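Local coordinates for surface-associated protein CshA (Streptococcus gordonii, PDB 5L2D) that binds host fibronectin as a cell-wall-anchored streptococcal adhesin, of which this chain is part of the N-terminal region, holding non-repetitive domain 2, at residues Phe24-Ser29 / Phe45-Ser50; Val54-Val59 / Lys145-Tyr150; Ala167-Tyr172 / Glu203-Ala208. All coordinates share one frame; numbering follows the deposited sequence.

Contact 1. Residues Phe24-Ser29 / Phe45-Ser50; sequences FSDTAS and FKKEIS
Phe24 directs the edge of its ring at one face of the Phe45 ring, an edge-to-face aromatic pair whose centroids lie 5.7 Å apart and whose planes meet at 53°. The second residue at Phe45 is Ser29, whose CB lies obliquely to that ring, 3.9 Å from Phe45 CE1. Phe45 CG stands anti to the backbone N (chi1 166°), which sets the ring between Phe24 and Ser29 CB. Val22 and Val55 also pack on Phe45, while Met280 of the second subunit lies against Phe24.

The other flat group is the carboxylate of Asp26, which is gripped through both oxygens from within its own loop. Ala28 N donates to Asp26 OD1 over 3.0 Å, and Ser29 OG donates to Asp26 OD2 over 2.6 Å; both donors approach from above the carboxylate plane. The pair of bonds limits rotation of the acid and fixes the Ser29 hydroxyl. Lys47 crosses Asp26 at about a right angle, with Lys47 CE 4.0 Å from Asp26 OD2. The ammonium group is farther off, with Lys47 NZ 4.9 Å from Asp26 OD2, so any attraction is probably a longer-range electrostatic one and not a salt bridge.

The backbones join once, through Lys46 N donating to Ser29 O over 3.0 Å. The bond comes just before strand 30-31, which pairs antiparallel with strand 44-50 in the sheet. Within the loop leading there from strand 20-21, Asp26 is the centre of an inverse gamma turn, and its OD1 bond to Ala28 N is that of an Asx turn.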
loop_
_atom_site.group_PDB
_atom_site.type_symbol
_atom_site.label_atom_id
_atom_site.label_comp_id
_atom_site.label_asym_id
_atom_site.label_seq_id
_atom_site.Cartn_x
_atom_site.Cartn_y
_atom_site.Cartn_z
ATOM N N PHE A 24 5.127 1.892 -14.492
ATOM C CA PHE A 24 3.767 1.466 -14.702
ATOM C C PHE A 24 3.070 2.254 -15.761
ATOM O O PHE A 24 1.923 2.024 -16.057
ATOM C CB PHE A 24 3.008 1.596 -13.412
ATOM C CG PHE A 24 3.381 0.572 -12.405
ATOM C CD1 PHE A 24 3.028 -0.741 -12.581
ATOM C CD2 PHE A 24 4.089 0.919 -11.292
ATOM C CE1 PHE A 24 3.371 -1.685 -11.656
ATOM C CE2 PHE A 24 4.433 -0.023 -10.362
ATOM C CZ PHE A 24 4.074 -1.322 -10.546
ATOM N N SER A 25 3.792 3.196 -16.327
ATOM C CA SER A 25 3.263 4.054 -17.352
ATOM C C SER A 25 3.476 3.433 -18.704
ATOM O O SER A 25 2.700 3.643 -19.613
ATOM C CB SER A 25 4.043 5.330 -17.305
ATOM O OG SER A 25 5.376 5.009 -16.986
ATOM N N ASP A 26 4.546 2.667 -18.826
ATOM C CA ASP A 26 4.909 2.018 -20.068
ATOM C C ASP A 26 3.938 0.952 -20.517
ATOM O O ASP A 26 4.171 -0.214 -20.317
ATOM C CB ASP A 26 6.295 1.414 -19.927
ATOM C CG ASP A 26 6.707 0.640 -21.134
ATOM O OD1 ASP A 26 6.061 0.795 -22.181
ATOM O OD2 ASP A 26 7.677 -0.129 -21.042
ATOM N N THR A 27 2.858 1.370 -21.149
ATOM C CA THR A 27 1.835 0.465 -21.629
ATOM C C THR A 27 2.313 -0.665 -22.517
ATOM O O THR A 27 1.578 -1.603 -22.767
ATOM C CB THR A 27 0.807 1.226 -22.440
ATOM O OG1 THR A 27 1.376 2.465 -22.844
ATOM C CG2 THR A 27 -0.381 1.502 -21.616
ATOM N N ALA A 28 3.533 -0.576 -23.011
ATOM C CA ALA A 28 4.047 -1.623 -23.864
ATOM C C ALA A 28 4.356 -2.833 -23.028
ATOM O O ALA A 28 4.477 -3.924 -23.530
ATOM C CB ALA A 28 5.289 -1.153 -24.570
ATOM N N SER A 29 4.488 -2.631 -21.735
ATOM C CA SER A 29 4.795 -3.720 -20.851
ATOM C C SER A 29 3.561 -4.180 -20.136
ATOM O O SER A 29 3.570 -5.199 -19.494
ATOM C CB SER A 29 5.843 -3.283 -19.849
ATOM O OG SER A 29 6.819 -2.488 -20.475
ATOM N N PHE A 45 1.702 -6.619 -15.570
ATOM C CA PHE A 45 2.925 -5.942 -16.006
ATOM C C PHE A 45 4.026 -6.979 -16.219
ATOM O O PHE A 45 4.309 -7.743 -15.314
ATOM C CB PHE A 45 3.374 -4.942 -14.914
ATOM C CG PHE A 45 4.786 -4.429 -15.079
ATOM C CD1 PHE A 45 5.053 -3.340 -15.889
ATOM C CD2 PHE A 45 5.844 -5.019 -14.403
ATOM C CE1 PHE A 45 6.347 -2.859 -16.036
ATOM C CE2 PHE A 45 7.148 -4.539 -14.531
ATOM C CZ PHE A 45 7.398 -3.460 -15.361
ATOM N N LYS A 46 4.690 -6.979 -17.372
ATOM C CA LYS A 46 5.724 -7.994 -17.649
ATOM C C LYS A 46 6.866 -7.377 -18.424
ATOM O O LYS A 46 6.643 -6.790 -19.495
ATOM C CB LYS A 46 5.099 -9.166 -18.375
ATOM C CG LYS A 46 6.000 -10.367 -18.470
ATOM C CD LYS A 46 6.357 -10.672 -19.934
ATOM C CE LYS A 46 6.754 -12.136 -20.189
ATOM N NZ LYS A 46 5.673 -13.136 -19.921
ATOM N N LYS A 47 8.084 -7.460 -17.877
ATOM C CA LYS A 47 9.213 -6.765 -18.482
ATOM C C LYS A 47 10.536 -7.404 -18.165
ATOM O O LYS A 47 10.766 -7.842 -17.033
ATOM C CB LYS A 47 9.251 -5.313 -18.004
ATOM C CG LYS A 47 10.295 -4.411 -18.668
ATOM C CD LYS A 47 10.388 -3.070 -17.942
ATOM C CE LYS A 47 10.585 -1.874 -18.860
ATOM N NZ LYS A 47 11.988 -1.824 -19.346
ATOM N N GLU A 48 11.420 -7.408 -19.167
ATOM C CA GLU A 48 12.779 -7.905 -18.995
ATOM C C GLU A 48 13.578 -6.825 -18.276
ATOM O O GLU A 48 13.998 -5.857 -18.847
ATOM C CB GLU A 48 13.427 -8.316 -20.336
ATOM C CG GLU A 48 14.910 -8.729 -20.244
ATOM C CD GLU A 48 15.363 -9.775 -21.282
ATOM O OE1 GLU A 48 16.576 -10.101 -21.325
ATOM O OE2 GLU A 48 14.517 -10.298 -22.039
ATOM N N ILE A 49 13.817 -7.032 -17.007
ATOM C CA ILE A 49 14.313 -5.983 -16.183
ATOM C C ILE A 49 15.817 -5.889 -16.271
ATOM O O ILE A 49 16.419 -4.853 -16.019
ATOM C CB ILE A 49 13.653 -6.142 -14.775
ATOM C CG1 ILE A 49 12.912 -4.866 -14.503
ATOM C CG2 ILE A 49 14.537 -6.632 -13.633
ATOM C CD1 ILE A 49 11.783 -4.729 -15.508
ATOM N N SER A 50 16.434 -6.960 -16.713
ATOM C CA SER A 50 17.868 -6.974 -16.845
ATOM C C SER A 50 18.093 -8.152 -17.745
ATOM O O SER A 50 17.133 -8.875 -17.998
ATOM C CB SER A 50 18.485 -7.121 -15.454
ATOM O OG SER A 50 19.504 -8.083 -15.432
#

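Contact 2. Residues Val54-Val59 / Lys145-Tyr150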
loop_
_atom_site.group_PDB
_atom_site.type_symbol
_atom_site.label_atom_id
_atom_site.label_comp_id
_atom_site.label_asym_id
_atom_site.label_seq_id
_atom_site.Cartn_x
_atom_site.Cartn_y
_atom_site.Cartn_z
ATOM N N VAL A 54 13.119 -11.716 -16.179
ATOM C CA VAL A 54 11.764 -11.259 -16.430
ATOM C C VAL A 54 10.907 -11.291 -15.153
ATOM O O VAL A 54 10.838 -12.309 -14.461
ATOM C CB VAL A 54 11.096 -12.156 -17.490
ATOM C CG1 VAL A 54 9.646 -11.787 -17.679
ATOM C CG2 VAL A 54 11.820 -12.048 -18.820
ATOM N N VAL A 55 10.231 -10.180 -14.869
ATOM C CA VAL A 55 9.358 -10.076 -13.700
ATOM C C VAL A 55 7.996 -9.939 -14.234
ATOM O O VAL A 55 7.793 -9.321 -15.265
ATOM C CB VAL A 55 9.649 -8.856 -12.796
ATOM C CG1 VAL A 55 11.054 -8.915 -12.228
ATOM C CG2 VAL A 55 9.543 -7.574 -13.556
ATOM N N THR A 56 7.057 -10.546 -13.539
ATOM C CA THR A 56 5.667 -10.479 -13.933
ATOM C C THR A 56 4.866 -10.125 -12.680
ATOM O O THR A 56 4.907 -10.833 -11.668
ATOM C CB THR A 56 5.186 -11.816 -14.527
ATOM O OG1 THR A 56 5.999 -12.203 -15.654
ATOM C CG2 THR A 56 3.742 -11.700 -14.967
ATOM N N LEU A 57 4.173 -9.002 -12.751
ATOM C CA LEU A 57 3.278 -8.549 -11.704
ATOM C C LEU A 57 1.885 -8.641 -12.223
ATOM O O LEU A 57 1.588 -8.018 -13.256
ATOM C CB LEU A 57 3.541 -7.087 -11.332
ATOM C CG LEU A 57 4.657 -6.872 -10.309
ATOM C CD1 LEU A 57 4.945 -5.398 -10.140
ATOM C CD2 LEU A 57 4.289 -7.430 -8.952
ATOM N N THR A 58 1.023 -9.358 -11.496
ATOM C CA THR A 58 -0.370 -9.532 -11.896
ATOM C C THR A 58 -1.277 -9.198 -10.725
ATOM O O THR A 58 -1.086 -9.742 -9.627
ATOM C CB THR A 58 -0.680 -10.983 -12.319
ATOM O OG1 THR A 58 0.369 -11.524 -13.154
ATOM C CG2 THR A 58 -2.041 -11.042 -13.027
ATOM N N VAL A 59 -2.281 -8.350 -10.953
ATOM C CA VAL A 59 -3.154 -7.914 -9.858
ATOM C C VAL A 59 -4.068 -9.031 -9.469
ATOM O O VAL A 59 -4.841 -9.519 -10.303
ATOM C CB VAL A 59 -4.085 -6.766 -10.258
ATOM C CG1 VAL A 59 -4.968 -6.362 -9.092
ATOM C CG2 VAL A 59 -3.301 -5.574 -10.701
ATOM N N LYS A 145 0.395 -10.613 -7.522
ATOM C CA LYS A 145 1.184 -11.833 -7.648
ATOM C C LYS A 145 2.506 -11.428 -8.178
ATOM O O LYS A 145 2.558 -10.597 -9.064
ATOM C CB LYS A 145 0.531 -12.728 -8.680
ATOM C CG LYS A 145 1.096 -14.123 -8.861
ATOM C CD LYS A 145 -0.023 -15.069 -9.296
ATOM C CE LYS A 145 0.489 -16.469 -9.580
ATOM N NZ LYS A 145 0.858 -16.574 -11.017
ATOM N N VAL A 146 3.576 -12.022 -7.675
ATOM C CA VAL A 146 4.939 -11.676 -8.102
ATOM C C VAL A 146 5.709 -12.908 -8.588
ATOM O O VAL A 146 5.829 -13.914 -7.876
ATOM C CB VAL A 146 5.740 -11.088 -6.943
ATOM C CG1 VAL A 146 7.082 -10.569 -7.432
ATOM C CG2 VAL A 146 4.950 -10.000 -6.280
ATOM N N GLU A 147 6.255 -12.805 -9.786
ATOM C CA GLU A 147 6.980 -13.896 -10.392
ATOM C C GLU A 147 8.209 -13.333 -11.042
ATOM O O GLU A 147 8.249 -12.167 -11.472
ATOM C CB GLU A 147 6.151 -14.611 -11.457
ATOM C CG GLU A 147 4.708 -14.937 -11.074
ATOM C CD GLU A 147 3.956 -15.661 -12.199
ATOM O OE1 GLU A 147 3.823 -15.104 -13.313
ATOM O OE2 GLU A 147 3.496 -16.801 -11.980
ATOM N N ALA A 148 9.211 -14.180 -11.143
ATOM C CA ALA A 148 10.455 -13.777 -11.707
ATOM C C ALA A 148 11.185 -14.991 -12.289
ATOM O O ALA A 148 11.169 -16.091 -11.740
ATOM C CB ALA A 148 11.288 -13.063 -10.649
ATOM N N THR A 149 11.869 -14.729 -13.391
ATOM C CA THR A 149 12.469 -15.721 -14.241
ATOM C C THR A 149 13.886 -15.357 -14.553
ATOM O O THR A 149 14.211 -14.193 -14.744
ATOM C CB THR A 149 11.676 -15.766 -15.536
ATOM O OG1 THR A 149 10.942 -16.970 -15.510
ATOM C CG2 THR A 149 12.583 -15.628 -16.878
ATOM N N TYR A 150 14.746 -16.350 -14.622
ATOM C CA TYR A 150 16.055 -16.123 -15.163
ATOM C C TYR A 150 16.289 -17.195 -16.223
ATOM O O TYR A 150 16.149 -18.423 -15.965
ATOM C CB TYR A 150 17.134 -16.130 -14.074
ATOM C CG TYR A 150 18.487 -15.806 -14.673
ATOM C CD1 TYR A 150 18.718 -14.573 -15.291
ATOM C CD2 TYR A 150 19.508 -16.736 -14.685
ATOM C CE1 TYR A 150 19.927 -14.285 -15.882
ATOM C CE2 TYR A 150 20.730 -16.442 -15.258
ATOM C CZ TYR A 150 20.921 -15.225 -15.861
ATOM O OH TYR A 150 22.110 -14.944 -16.457
#
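Leu57 and Val146 stand side by side and point the same way, their contact being made by Leu57 CD2 and Val146 CG2 at 3.8 Å. Val55 and Ala148 share this buried face but meet more loosely, with Val55 CG1 4.4 Å from Ala148 CB. The second subunit closes over the same side: Met280 of that chain packs on Leu57, its Phe282 on Val55 and its Ala263 on Val146.

The backbones form an antiparallel ladder between strands 53-61 and 138-150; the axes of segments 54-59 and 145-150 approach to 4.6 Å, their directions 166° apart. Val54 with Thr149, Thr56 with Glu147, and Thr58 with Lys145 are hydrogen-bonded pairs, each bonded in both directions; the Val55-Ala148 and Leu57-Val146 pairs between them are non-hydrogen-bonded, and there CA-H...O contacts run from Val55, Ala148 and Leu57 CA to carbonyls of the neighbouring pairs. Strand 53-61 is an inner strand of its sheet, with strand 44-50 along its other side.

The opposite face is more mixed, apolar and polar. Val54 and Thr149 lie alongside each other, Val54 CB being 3.8 Å from Thr149 CG2. Thr56 likewise runs parallel to Glu147, and Glu147 OE1 sits 3.8 Å from both CB and CG2 of Thr56. The Glu147 chain is extended beyond CG, which lays OE1 there, while its other oxygen is taken by Lys145. In that salt bridge Lys145 NZ reaches Glu147 OE2 at 2.8 Å from above the carboxylate plane, 71° out of it, the lysine chain turning at its last torsion.

Contact 3. Residues Ala167-Tyr172 / Glu203-Ala208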
loop_
_atom_site.group_PDB
_atom_site.type_symbol
_atom_site.label_atom_id
_atom_site.label_comp_id
_atom_site.label_asym_id
_atom_site.label_seq_id
_atom_site.Cartn_x
_atom_site.Cartn_y
_atom_site.Cartn_z
ATOM N N ALA A 167 2.878 12.062 4.044
ATOM C CA ALA A 167 1.740 11.709 4.882
ATOM C C ALA A 167 1.822 12.340 6.243
ATOM O O ALA A 167 2.861 12.350 6.864
ATOM C CB ALA A 167 1.633 10.189 5.019
ATOM N N ASN A 168 0.701 12.864 6.692
ATOM C CA ASN A 168 0.574 13.339 8.037
ATOM C C ASN A 168 -0.178 12.265 8.761
ATOM O O ASN A 168 -0.655 11.304 8.157
ATOM C CB ASN A 168 -0.304 14.592 8.095
ATOM C CG ASN A 168 0.030 15.597 7.035
ATOM O OD1 ASN A 168 1.199 15.872 6.765
ATOM N ND2 ASN A 168 -1.003 16.151 6.417
ATOM N N PRO A 169 -0.363 12.457 10.059
ATOM C CA PRO A 169 -1.176 11.490 10.742
ATOM C C PRO A 169 -2.499 11.273 10.047
ATOM O O PRO A 169 -2.945 12.127 9.297
ATOM C CB PRO A 169 -1.346 12.110 12.129
ATOM C CG PRO A 169 -0.036 12.811 12.349
ATOM C CD PRO A 169 0.329 13.364 10.992
ATOM N N ALA A 170 -3.067 10.093 10.280
ATOM C CA ALA A 170 -4.283 9.627 9.641
ATOM C C ALA A 170 -4.256 9.632 8.106
ATOM O O ALA A 170 -5.315 9.595 7.472
ATOM C CB ALA A 170 -5.456 10.432 10.150
ATOM N N GLU A 171 -3.064 9.717 7.513
ATOM C CA GLU A 171 -2.878 9.447 6.084
ATOM C C GLU A 171 -2.096 8.122 6.011
ATOM O O GLU A 171 -0.851 8.086 6.084
ATOM C CB GLU A 171 -2.163 10.611 5.377
ATOM C CG GLU A 171 -3.035 11.869 5.202
ATOM C CD GLU A 171 -2.404 12.941 4.313
ATOM O OE1 GLU A 171 -1.167 13.110 4.328
ATOM O OE2 GLU A 171 -3.148 13.638 3.606
ATOM N N TYR A 172 -2.867 7.035 5.924
ATOM C CA TYR A 172 -2.404 5.681 6.302
ATOM C C TYR A 172 -1.837 4.889 5.104
ATOM O O TYR A 172 -2.549 4.663 4.138
ATOM C CB TYR A 172 -3.575 4.911 6.884
ATOM C CG TYR A 172 -4.095 5.385 8.224
ATOM C CD1 TYR A 172 -3.290 5.330 9.350
ATOM C CD2 TYR A 172 -5.413 5.843 8.373
ATOM C CE1 TYR A 172 -3.754 5.742 10.587
ATOM C CE2 TYR A 172 -5.894 6.251 9.617
ATOM C CZ TYR A 172 -5.050 6.202 10.713
ATOM O OH TYR A 172 -5.468 6.568 11.955
ATOM N N GLU A 203 -1.265 6.671 17.859
ATOM C CA GLU A 203 -2.551 7.314 18.276
ATOM C C GLU A 203 -2.281 8.635 19.068
ATOM O O GLU A 203 -3.062 9.596 18.931
ATOM C CB GLU A 203 -3.540 6.353 19.021
ATOM N N ASP A 204 -1.215 8.701 19.837
ATOM C CA ASP A 204 -0.951 9.933 20.536
ATOM C C ASP A 204 -0.730 10.970 19.465
ATOM O O ASP A 204 -1.132 12.102 19.591
ATOM C CB ASP A 204 0.292 9.808 21.408
ATOM N N MET A 205 -0.074 10.549 18.404
ATOM C CA MET A 205 0.264 11.392 17.285
ATOM C C MET A 205 -0.914 11.775 16.433
ATOM O O MET A 205 -0.894 12.791 15.784
ATOM C CB MET A 205 1.256 10.641 16.421
ATOM C CG MET A 205 2.197 11.505 15.640
ATOM S SD MET A 205 3.544 10.540 14.973
ATOM C CE MET A 205 4.414 10.049 16.439
ATOM N N VAL A 206 -1.941 10.950 16.423
ATOM C CA VAL A 206 -3.102 11.216 15.605
ATOM C C VAL A 206 -4.111 11.989 16.368
ATOM O O VAL A 206 -4.857 12.755 15.806
ATOM C CB VAL A 206 -3.791 9.920 15.186
ATOM C CG1 VAL A 206 -4.981 10.214 14.309
ATOM C CG2 VAL A 206 -2.832 9.003 14.472
ATOM N N LYS A 207 -4.154 11.773 17.667
ATOM C CA LYS A 207 -5.116 12.480 18.472
ATOM C C LYS A 207 -4.818 13.953 18.338
ATOM O O LYS A 207 -5.708 14.753 18.113
ATOM C CB LYS A 207 -5.042 12.032 19.921
ATOM N N ALA A 208 -3.555 14.313 18.452
ATOM C CA ALA A 208 -3.180 15.697 18.320
ATOM C C ALA A 208 -3.725 16.233 17.021
ATOM O O ALA A 208 -4.771 16.847 16.992
ATOM C CB ALA A 208 -1.681 15.828 18.344
#
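Pro169 and Ala170, the two central residues of a type II beta turn from Asn168 to Glu171, press against segment 203-208 of helix 203-210. No hydrogen bond joins the two segments; the contact is van der Waals, mostly between apolar side chains, and the nearest pair is Pro169 CG and Met205 O, 3.5 Å apart. Pro169 presents its ring, with CG 4.2 Å from Met205 CG and CB 4.2 Å from Val206 CG2, and crosses the Met205 side chain at about a right angle. Val206 uses its two branches on different partners: CG2 meets the proline, while CG1, anti to the backbone N (chi1 -179°), lies 4.2 Å from Ala170 CB. Tyr172 reaches the same methyl from beyond the turn, its OH 4.4 Å from Val206 CG1.

Around this first shell, Phe209 of the helix adds to the cover over Pro169. Leu217 and Ile219 pack on Ala170, and Leu220 on Val206, so the turn and the helix share one hydrophobic patch with helix 218-221. Tyr172, on strand 172-177, pairs in an antiparallel ladder with a strand of the second subunit, so that the sheet continues across the interface.

Several bonds and contacts position the turn itself. Ala170 adopts the positive phi (55°) that a type II turn asks of its third residue, and Ala170 CA rests over one face of the Tyr172 ring, toward its rim. Glu171 N closes the turn on Asn168 O at 3.0 Å. The Glu171 side chain folds back as well: Asn168 N donates to Glu171 OE1 over 3.0 Å, meeting that oxygen on its anti side, 28° out of the carboxylate plane.

Overall arrangement
Contacts 1 and 2 lie in one antiparallel sheet, on neighbouring strands, with centres 11 Å apart. Strand 44-50 of contact 1 lies beside strand 53-61 of contact 2, and probable hydrogen bonds from Phe45 N to Leu57 O (2.7 Å) and from Lys47 N to Val55 O (3.2 Å) join them. Contact 3 stands on the opposite side of the chain's centre, 36 Å from contact 1 and 35 Å from contact 2 between centres, with nearest atoms about 17 Å away in each case. All three follow one another along the chain within non-repetitive domain 2, and each touches the second subunit; Met280 of that subunit packs on both Phe24 and Leu57.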